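Local coordinates for toxin-like protein (Paenibacillus larvae subsp. larvae BRL-230010, PDB 5DZQ), which is C3larvin, a C3-like toxin that probably transfers ADP-ribose from NAD+ to a host target protein, as its family of mono-ADP-ribosyltransferases does, at residues Gln92-Asp97 with Pro153-Leu158. Numbering follows the deposited sequence.
Sequences QVYRGD and PVLTTL. With GOL (glycerol), chain F.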
loop_
_atom_site.group_PDB
_atom_site.type_symbol
_atom_site.label_atom_id
_atom_site.label_comp_id
_atom_site.label_asym_id
_atom_site.label_seq_id
_atom_site.Cartn_x
_atom_site.Cartn_y
_atom_site.Cartn_z
ATOM N N GLN B 92 15.904 7.150 14.428
ATOM C CA GLN B 92 15.498 5.776 14.116
ATOM C C GLN B 92 14.119 5.749 13.471
ATOM O O GLN B 92 13.181 6.331 13.997
ATOM C CB GLN B 92 15.476 4.910 15.376
ATOM C CG GLN B 92 16.819 4.701 16.026
ATOM C CD GLN B 92 17.500 3.421 15.574
ATOM O OE1 GLN B 92 16.841 2.423 15.258
ATOM N NE2 GLN B 92 18.827 3.441 15.549
ATOM N N VAL B 93 13.987 5.075 12.333
ATOM C CA VAL B 93 12.681 4.919 11.709
ATOM C C VAL B 93 12.465 3.454 11.378
ATOM O O VAL B 93 13.379 2.642 11.532
ATOM C CB VAL B 93 12.547 5.782 10.442
ATOM C CG1 VAL B 93 12.629 7.261 10.819
ATOM C CG2 VAL B 93 13.642 5.424 9.439
ATOM N N TYR B 94 11.255 3.108 10.943
ATOM C CA TYR B 94 10.954 1.713 10.641
ATOM C C TYR B 94 9.992 1.544 9.475
ATOM O O TYR B 94 9.279 2.486 9.108
ATOM C CB TYR B 94 10.383 1.010 11.876
ATOM C CG TYR B 94 8.948 1.333 12.205
ATOM C CD1 TYR B 94 8.619 2.429 12.993
ATOM C CD2 TYR B 94 7.920 0.521 11.753
ATOM C CE1 TYR B 94 7.292 2.709 13.298
ATOM C CE2 TYR B 94 6.609 0.797 12.053
ATOM C CZ TYR B 94 6.305 1.887 12.826
ATOM O OH TYR B 94 4.994 2.138 13.137
ATOM N N ARG B 95 9.988 0.322 8.936
ATOM C CA ARG B 95 9.160 -0.124 7.798
ATOM C C ARG B 95 8.705 -1.541 8.028
ATOM O O ARG B 95 9.533 -2.392 8.325
ATOM C CB ARG B 95 9.956 -0.140 6.487
ATOM C CG ARG B 95 10.034 1.129 5.717
ATOM C CD ARG B 95 10.391 0.790 4.279
ATOM N NE ARG B 95 9.413 -0.140 3.718
ATOM C CZ ARG B 95 8.234 0.229 3.218
ATOM N NH1 ARG B 95 7.884 1.513 3.202
ATOM N NH2 ARG B 95 7.400 -0.685 2.739
ATOM N N GLY B 96 7.422 -1.828 7.839
ATOM C CA GLY B 96 6.981 -3.212 7.753
ATOM C C GLY B 96 6.995 -3.634 6.291
ATOM O O GLY B 96 6.865 -2.793 5.404
ATOM N N ASP B 97 7.173 -4.922 6.023
ATOM C CA ASP B 97 7.095 -5.413 4.646
ATOM C C ASP B 97 6.592 -6.845 4.661
ATOM O O ASP B 97 6.711 -7.539 5.674
ATOM C CB ASP B 97 8.462 -5.331 3.941
ATOM C CG ASP B 97 8.817 -3.920 3.481
ATOM O OD1 ASP B 97 8.147 -3.405 2.548
ATOM O OD2 ASP B 97 9.775 -3.329 4.039
ATOM N N PRO B 153 5.050 -9.451 8.326
ATOM C CA PRO B 153 6.048 -10.447 8.740
ATOM C C PRO B 153 7.477 -9.904 8.854
ATOM O O PRO B 153 8.275 -10.444 9.618
ATOM C CB PRO B 153 5.956 -11.524 7.642
ATOM C CG PRO B 153 5.192 -10.896 6.504
ATOM C CD PRO B 153 4.296 -9.879 7.130
ATOM N N VAL B 154 7.800 -8.858 8.112
ATOM C CA VAL B 154 9.144 -8.303 8.176
ATOM C C VAL B 154 9.119 -6.905 8.773
ATOM O O VAL B 154 8.255 -6.096 8.448
ATOM C CB VAL B 154 9.793 -8.256 6.784
ATOM C CG1 VAL B 154 11.243 -7.780 6.895
ATOM C CG2 VAL B 154 9.732 -9.637 6.151
ATOM N N LEU B 155 10.055 -6.638 9.676
ATOM C CA LEU B 155 10.188 -5.318 10.261
ATOM C C LEU B 155 11.627 -4.862 10.093
ATOM O O LEU B 155 12.560 -5.538 10.533
ATOM C CB LEU B 155 9.784 -5.340 11.746
ATOM C CG LEU B 155 9.617 -4.058 12.577
ATOM C CD1 LEU B 155 10.913 -3.373 12.903
ATOM C CD2 LEU B 155 8.664 -3.063 11.922
ATOM N N THR B 156 11.804 -3.705 9.469
ATOM C CA THR B 156 13.127 -3.111 9.302
ATOM C C THR B 156 13.224 -1.839 10.125
ATOM O O THR B 156 12.379 -0.971 9.997
ATOM C CB THR B 156 13.413 -2.774 7.819
ATOM O OG1 THR B 156 13.258 -3.955 7.023
ATOM C CG2 THR B 156 14.824 -2.234 7.655
ATOM N N THR B 157 14.230 -1.723 10.985
ATOM C CA THR B 157 14.506 -0.424 11.595
ATOM C C THR B 157 15.762 0.145 10.951
ATOM O O THR B 157 16.692 -0.597 10.645
ATOM C CB THR B 157 14.693 -0.505 13.128
ATOM O OG1 THR B 157 15.596 -1.565 13.451
ATOM C CG2 THR B 157 13.362 -0.747 13.819
ATOM N N LEU B 158 15.773 1.456 10.730
ATOM C CA LEU B 158 16.884 2.117 10.059
ATOM C C LEU B 158 17.387 3.286 10.877
ATOM O O LEU B 158 16.604 4.124 11.328
ATOM C CB LEU B 158 16.477 2.628 8.669
ATOM C CG LEU B 158 15.959 1.619 7.647
ATOM C CD1 LEU B 158 14.617 2.052 7.076
ATOM C CD2 LEU B 158 16.973 1.434 6.535
HETATM C C1 GOL F . 21.489 -0.186 13.470
HETATM O O1 GOL F . 21.551 -1.510 12.988
HETATM C C2 GOL F . 20.250 -0.022 14.338
HETATM O O2 GOL F . 20.411 1.134 15.134
HETATM C C3 GOL F . 19.029 0.149 13.435
HETATM O O3 GOL F . 17.863 -0.098 14.193
HETATM O O HOH W 1 10.689 -4.122 6.327
#
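R95 and T156 face each other as a hydrogen-bonded pair in an antiparallel ladder of the mixed sheet of this ADP-ribosyltransferase fold, where strand 91-97 lies along strand 154-160. Six backbone bonds tie the two; T156 N to R95 O is nearly straight, 2.9 Å and 177°. V93, R95, D97, V154, T156 and L158 project on one face, Y94, L155 and T157 on the other.

On the first face R95 and D97, two apart on one strand, can pair side-on. R95 NE reaches D97 OD2 on its syn side, while R95 NH2 comes to D97 OD1 at 2.8 Å from above the carboxylate plane; both oxygens lie close to the guanidinium plane. R95 NH1 is held by the carbonyl of S140. With S140-T141-S142 alongside, this is consistent with the R-STS-E pattern, whose arginine lines the NAD+ crevice. V93 CG2 packs on L158 CB at 4.1 Å, branched aliphatic chains suited to a buried patch that T141 also joins.

On the other face, chi1 of 76° puts Y94 CG between the backbone N and the carbonyl carbon; the ring then leads away from strand 154-160, its hydroxyl reaching F149 N. Y94 CD2 meets L155 CD2 at 3.7 Å, the side chains crossing at a slant. At the exposed end Q92 NE2 donates to glycerol O2, glycerol O3 to Q92 OE1, and T157 OG1 to glycerol O3; D192 OD2 also bonds this probable crystallisation additive.

A water fills out the polar end of the first face: it donates to R95 O and D97 OD2, and accepts from T156 OG1 at 2.7 Å, a hydroxyl set beside its backbone N (chi1 -56°).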